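Local atomic coordinates of LysM domain protein (Mycobacterium smegmatis, PDB entry 4OIT), a protein that binds mannose through its beta-prism II lectin domain, which forms a domain-swapped dimer. Residues B[55-60]-B[65-70]; B[94-97]-B[102-105]. One frame throughout, in Å; residues are numbered along the deposited sequence.

Interaction 1: B[55-60]-B[65-70]; sequences RAEVQT and VLYTAE. With BMA (beta-D-mannopyranose), chain I.
Tyr-67 OH donates a hydrogen bond to Gln-59 OE1 across 2.5 Å, with the amide and the phenol ring 17° apart and the hydroxyl in the carbonyl plane. The same hydroxyl accepts from O4 of the bound mannose, also at 2.5 Å, and from its O3, while Gln-59 NE2 gives a hydrogen bond to BMA O3 at 3.0 Å and a weak one to BMA O2. Val-65 adds an apolar contact, its CG2 3.8 Å from BMA C6.

CG1 of Val-65 lies over one face of the tyrosine ring. On the opposite face the Arg-55 guanidinium lies nearly parallel, 15° from the ring plane, but offset, centred over Tyr-67 CB, with NH2 above the rim, 3.9 Å from Tyr-67 CG. A chi1 of 73° turns the arginine chain, extended from CG to NE, back alongside the tyrosine, and NE makes a salt bridge with Glu-57 OE1, though the hydrogen bond within it is weak.

Beneath, antiparallel strands 55-58 and 65-68 are joined by the backbone bonds Tyr-67 N to Arg-55 O, Glu-57 N to Val-65 O and Val-65 N to Glu-57 O; Ala-56 and Leu-66 pack on the other face. Asp-61 OD1 accepts from Gln-59 NE2; with Asn-63, Val-65 and Tyr-67 these residues form the QxDxNxVxY mannose-binding motif of beta-prism II lectins. With its proton directed to Gln-59, the tyrosine hydroxyl presents itself to mannose as an acceptor.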
loop_
_atom_site.group_PDB
_atom_site.type_symbol
_atom_site.label_atom_id
_atom_site.label_comp_id
_atom_site.label_asym_id
_atom_site.label_seq_id
_atom_site.Cartn_x
_atom_site.Cartn_y
_atom_site.Cartn_z
ATOM N N ARG B 55 1.830 8.362 -3.341
ATOM C CA ARG B 55 0.975 9.545 -3.291
ATOM C C ARG B 55 1.329 10.441 -2.114
ATOM O O ARG B 55 1.928 9.997 -1.132
ATOM C CB ARG B 55 -0.509 9.162 -3.246
ATOM C CG ARG B 55 -0.992 8.588 -1.923
ATOM C CD ARG B 55 -2.497 8.362 -1.949
ATOM N NE ARG B 55 -2.990 7.783 -0.699
ATOM C CZ ARG B 55 -2.851 6.507 -0.343
ATOM N NH1 ARG B 55 -2.220 5.639 -1.131
ATOM N NH2 ARG B 55 -3.343 6.096 0.819
ATOM N N ALA B 56 0.948 11.707 -2.237
ATOM C CA ALA B 56 1.140 12.700 -1.192
ATOM C C ALA B 56 -0.165 13.465 -1.042
ATOM O O ALA B 56 -0.437 14.397 -1.801
ATOM C CB ALA B 56 2.282 13.638 -1.551
ATOM N N GLU B 57 -0.979 13.059 -0.073
ATOM C CA GLU B 57 -2.326 13.608 0.062
ATOM C C GLU B 57 -2.488 14.570 1.235
ATOM O O GLU B 57 -2.040 14.302 2.353
ATOM C CB GLU B 57 -3.375 12.487 0.123
ATOM C CG GLU B 57 -3.370 11.616 1.370
ATOM C CD GLU B 57 -4.438 10.534 1.317
ATOM O OE1 GLU B 57 -4.918 10.219 0.204
ATOM O OE2 GLU B 57 -4.801 9.992 2.385
ATOM N N VAL B 58 -3.120 15.702 0.939
ATOM C CA VAL B 58 -3.545 16.667 1.940
ATOM C C VAL B 58 -4.867 16.138 2.478
ATOM O O VAL B 58 -5.889 16.210 1.797
ATOM C CB VAL B 58 -3.750 18.072 1.327
ATOM C CG1 VAL B 58 -4.130 19.079 2.402
ATOM C CG2 VAL B 58 -2.499 18.534 0.594
ATOM N N GLN B 59 -4.839 15.594 3.690
ATOM C CA GLN B 59 -5.989 14.878 4.243
ATOM C C GLN B 59 -7.040 15.803 4.851
ATOM O O GLN B 59 -6.752 16.943 5.228
ATOM C CB GLN B 59 -5.526 13.881 5.304
ATOM C CG GLN B 59 -4.561 12.817 4.790
ATOM C CD GLN B 59 -4.126 11.812 5.852
ATOM O OE1 GLN B 59 -3.519 10.797 5.529
ATOM N NE2 GLN B 59 -4.430 12.085 7.118
ATOM N N THR B 60 -8.260 15.284 4.958
ATOM C CA THR B 60 -9.375 16.011 5.577
ATOM C C THR B 60 -9.187 16.200 7.085
ATOM O O THR B 60 -9.805 17.086 7.679
ATOM C CB THR B 60 -10.721 15.300 5.332
ATOM O OG1 THR B 60 -10.606 13.916 5.682
ATOM C CG2 THR B 60 -11.131 15.417 3.873
ATOM N N VAL B 65 0.523 14.137 4.129
ATOM C CA VAL B 65 1.193 12.860 4.366
ATOM C C VAL B 65 1.633 12.180 3.072
ATOM O O VAL B 65 0.844 12.037 2.141
ATOM C CB VAL B 65 0.253 11.882 5.100
ATOM C CG1 VAL B 65 0.937 10.546 5.347
ATOM C CG2 VAL B 65 -0.230 12.476 6.416
ATOM N N LEU B 66 2.890 11.748 3.036
ATOM C CA LEU B 66 3.390 10.889 1.966
ATOM C C LEU B 66 3.134 9.436 2.345
ATOM O O LEU B 66 3.576 8.985 3.403
ATOM C CB LEU B 66 4.891 11.105 1.734
ATOM C CG LEU B 66 5.290 12.209 0.751
ATOM C CD1 LEU B 66 4.756 13.567 1.177
ATOM C CD2 LEU B 66 6.803 12.252 0.606
ATOM N N TYR B 67 2.422 8.710 1.485
ATOM C CA TYR B 67 2.133 7.294 1.716
ATOM C C TYR B 67 2.892 6.413 0.740
ATOM O O TYR B 67 3.134 6.802 -0.401
ATOM C CB TYR B 67 0.639 7.009 1.569
ATOM C CG TYR B 67 -0.187 7.420 2.760
ATOM C CD1 TYR B 67 -0.275 6.607 3.883
ATOM C CD2 TYR B 67 -0.889 8.615 2.757
ATOM C CE1 TYR B 67 -1.038 6.977 4.976
ATOM C CE2 TYR B 67 -1.653 8.996 3.843
ATOM C CZ TYR B 67 -1.725 8.175 4.948
ATOM O OH TYR B 67 -2.484 8.550 6.027
ATOM N N THR B 68 3.254 5.221 1.198
ATOM C CA THR B 68 3.901 4.233 0.345
ATOM C C THR B 68 2.841 3.420 -0.370
ATOM O O THR B 68 1.658 3.481 -0.030
ATOM C CB THR B 68 4.792 3.256 1.136
ATOM O OG1 THR B 68 3.975 2.378 1.920
ATOM C CG2 THR B 68 5.763 4.008 2.040
ATOM N N ALA B 69 3.276 2.659 -1.365
ATOM C CA ALA B 69 2.403 1.695 -2.020
ATOM C C ALA B 69 2.331 0.446 -1.165
ATOM O O ALA B 69 3.184 0.218 -0.303
ATOM C CB ALA B 69 2.923 1.340 -3.400
ATOM N N GLU B 70 1.307 -0.360 -1.405
ATOM C CA GLU B 70 1.244 -1.689 -0.825
ATOM C C GLU B 70 2.277 -2.529 -1.556
ATOM O O GLU B 70 2.209 -2.676 -2.777
ATOM C CB GLU B 70 -0.152 -2.286 -0.975
ATOM C CG GLU B 70 -1.213 -1.514 -0.208
ATOM C CD GLU B 70 -2.606 -2.077 -0.397
ATOM O OE1 GLU B 70 -2.961 -2.449 -1.537
ATOM O OE2 GLU B 70 -3.356 -2.151 0.604
HETATM C C1 BMA I . -1.947 10.396 11.740
HETATM C C2 BMA I . -3.165 10.476 10.807
HETATM C C3 BMA I . -2.951 9.438 9.716
HETATM C C4 BMA I . -1.558 9.498 9.088
HETATM C C5 BMA I . -0.381 9.568 10.071
HETATM C C6 BMA I . 0.759 10.235 9.311
HETATM O O1 BMA I . -1.887 11.295 12.888
HETATM O O2 BMA I . -3.283 11.804 10.227
HETATM O O3 BMA I . -3.935 9.601 8.678
HETATM O O4 BMA I . -1.361 8.306 8.303
HETATM O O5 BMA I . -0.579 10.310 11.288
HETATM O O6 BMA I . 2.013 9.776 9.819
#

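Interaction 2: B[94-97]-B[102-105]; sequences LVLY and PAWS. With MAN (alpha-D-mannopyranose), chain H.
The hairpin of strands 94-98 and 101-105 carries a classic beta bulge, in which Ala-103 and Trp-104 both face Leu-96. Leu-96 O accepts from Ala-103 N at 2.8 Å, nearly in line with its C=O, and more weakly from Trp-104 N at 3.3 Å; Leu-96 N returns a bond to Trp-104 O at 2.8 Å. Val-95 pairs with Ser-105 in step with Leu-96 and Trp-104, and past the bulge the register shifts by one to put Tyr-97 opposite Pro-102.

Val-95, Tyr-97, Pro-102 and Ser-105 line the mannose side of this beta-prism II sheet. CG1 of Val-95 sits over the centre of one face of the Tyr-97 ring, 3.5 Å above its plane, and Pro-102 CG meets Tyr-97 CE1 obliquely. Tyr-97 OH accepts from MAN O4 at 2.6 Å and is also hydrogen-bonded to Gln-89 OE1. On the neighbouring exocyclic arm of the sugar, Ser-105 OG makes a weak hydrogen bond with MAN O6. Gln-89, Asp-91 and Asn-93 also hydrogen-bond the sugar.

On the reverse face, Trp-104 has CG anti to the backbone N (chi1 -179°), which brings its CZ3 to 4.1 Å from Leu-94 CG. Trp-44 of the second subunit packs against this indole.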
loop_
_atom_site.group_PDB
_atom_site.type_symbol
_atom_site.label_atom_id
_atom_site.label_comp_id
_atom_site.label_asym_id
_atom_site.label_seq_id
_atom_site.Cartn_x
_atom_site.Cartn_y
_atom_site.Cartn_z
ATOM N N LEU B 94 -2.711 -27.291 -0.245
ATOM C CA LEU B 94 -3.144 -25.953 -0.611
ATOM C C LEU B 94 -2.830 -25.771 -2.085
ATOM O O LEU B 94 -1.665 -25.813 -2.481
ATOM C CB LEU B 94 -2.424 -24.890 0.221
ATOM C CG LEU B 94 -2.840 -23.437 -0.033
ATOM C CD1 LEU B 94 -4.345 -23.241 0.095
ATOM C CD2 LEU B 94 -2.109 -22.512 0.926
ATOM N N VAL B 95 -3.872 -25.569 -2.884
ATOM C CA VAL B 95 -3.756 -25.571 -4.341
ATOM C C VAL B 95 -4.407 -24.330 -4.943
ATOM O O VAL B 95 -5.552 -24.007 -4.621
ATOM C CB VAL B 95 -4.446 -26.813 -4.952
ATOM C CG1 VAL B 95 -4.157 -26.917 -6.445
ATOM C CG2 VAL B 95 -4.007 -28.084 -4.240
ATOM N N LEU B 96 -3.674 -23.645 -5.816
ATOM C CA LEU B 96 -4.252 -22.593 -6.644
ATOM C C LEU B 96 -4.678 -23.216 -7.970
ATOM O O LEU B 96 -3.835 -23.637 -8.770
ATOM C CB LEU B 96 -3.260 -21.455 -6.886
ATOM C CG LEU B 96 -3.862 -20.194 -7.522
ATOM C CD1 LEU B 96 -4.662 -19.386 -6.511
ATOM C CD2 LEU B 96 -2.767 -19.331 -8.121
ATOM N N TYR B 97 -5.988 -23.277 -8.182
ATOM C CA TYR B 97 -6.561 -23.869 -9.383
ATOM C C TYR B 97 -6.845 -22.792 -10.414
ATOM O O TYR B 97 -7.439 -21.767 -10.095
ATOM C CB TYR B 97 -7.860 -24.604 -9.051
ATOM C CG TYR B 97 -7.658 -25.958 -8.402
ATOM C CD1 TYR B 97 -7.156 -27.033 -9.130
ATOM C CD2 TYR B 97 -7.981 -26.164 -7.064
ATOM C CE1 TYR B 97 -6.973 -28.272 -8.541
ATOM C CE2 TYR B 97 -7.803 -27.399 -6.465
ATOM C CZ TYR B 97 -7.300 -28.451 -7.209
ATOM O OH TYR B 97 -7.120 -29.677 -6.621
ATOM N N PRO B 102 -4.259 -27.019 -12.114
ATOM C CA PRO B 102 -3.435 -26.521 -11.010
ATOM C C PRO B 102 -2.294 -25.616 -11.486
ATOM O O PRO B 102 -1.424 -26.053 -12.240
ATOM C CB PRO B 102 -2.880 -27.801 -10.375
ATOM C CG PRO B 102 -3.849 -28.865 -10.741
ATOM C CD PRO B 102 -4.408 -28.485 -12.077
ATOM N N ALA B 103 -2.328 -24.357 -11.062
ATOM C CA ALA B 103 -1.280 -23.388 -11.386
ATOM C C ALA B 103 -0.194 -23.372 -10.314
ATOM O O ALA B 103 0.930 -22.946 -10.563
ATOM C CB ALA B 103 -1.879 -22.003 -11.543
ATOM N N TRP B 104 -0.545 -23.837 -9.120
ATOM C CA TRP B 104 0.378 -23.879 -7.991
ATOM C C TRP B 104 -0.190 -24.798 -6.922
ATOM O O TRP B 104 -1.406 -24.892 -6.763
ATOM C CB TRP B 104 0.584 -22.472 -7.419
ATOM C CG TRP B 104 1.530 -22.410 -6.258
ATOM C CD1 TRP B 104 2.891 -22.319 -6.313
ATOM C CD2 TRP B 104 1.185 -22.421 -4.868
ATOM N NE1 TRP B 104 3.416 -22.279 -5.046
ATOM C CE2 TRP B 104 2.391 -22.341 -4.139
ATOM C CE3 TRP B 104 -0.024 -22.497 -4.169
ATOM C CZ2 TRP B 104 2.423 -22.332 -2.743
ATOM C CZ3 TRP B 104 0.008 -22.489 -2.781
ATOM C CH2 TRP B 104 1.225 -22.407 -2.084
ATOM N N SER B 105 0.691 -25.479 -6.200
ATOM C CA SER B 105 0.279 -26.338 -5.096
ATOM C C SER B 105 1.363 -26.418 -4.034
ATOM O O SER B 105 2.526 -26.099 -4.284
ATOM C CB SER B 105 -0.065 -27.742 -5.595
ATOM O OG SER B 105 1.071 -28.386 -6.147
HETATM C C1 MAN H . -2.458 -33.701 -5.448
HETATM C C2 MAN H . -3.919 -33.619 -4.987
HETATM C C3 MAN H . -4.811 -32.849 -5.953
HETATM C C4 MAN H . -4.161 -31.536 -6.328
HETATM C C5 MAN H . -2.780 -31.787 -6.901
HETATM C C6 MAN H . -2.097 -30.457 -7.184
HETATM O O1 MAN H . -2.303 -34.707 -6.432
HETATM O O2 MAN H . -3.987 -33.021 -3.702
HETATM O O3 MAN H . -6.075 -32.612 -5.368
HETATM O O4 MAN H . -4.948 -30.902 -7.311
HETATM O O5 MAN H . -1.964 -32.476 -5.969
HETATM O O6 MAN H . -0.762 -30.692 -7.578
#

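Both interactions join neighbouring antiparallel strands of a beta hairpin, but in separate sheets: interaction 1 links strands 53-58 and 64-68, and interaction 2 links strands 94-98 and 101-105. They follow one another along the chain, with centres 36 Å apart and nearest atoms about 18 Å apart, and neither touches the other. Each contributes a tyrosine to a different mannose site, so one chain offers well-separated sugar pockets built on similar lines. Both also meet the second subunit: a strand of that chain extends the sheet at 65-67, whereas 94-97 and 102-105 meet it through side-chain packing, as suits a domain-swapped dimer.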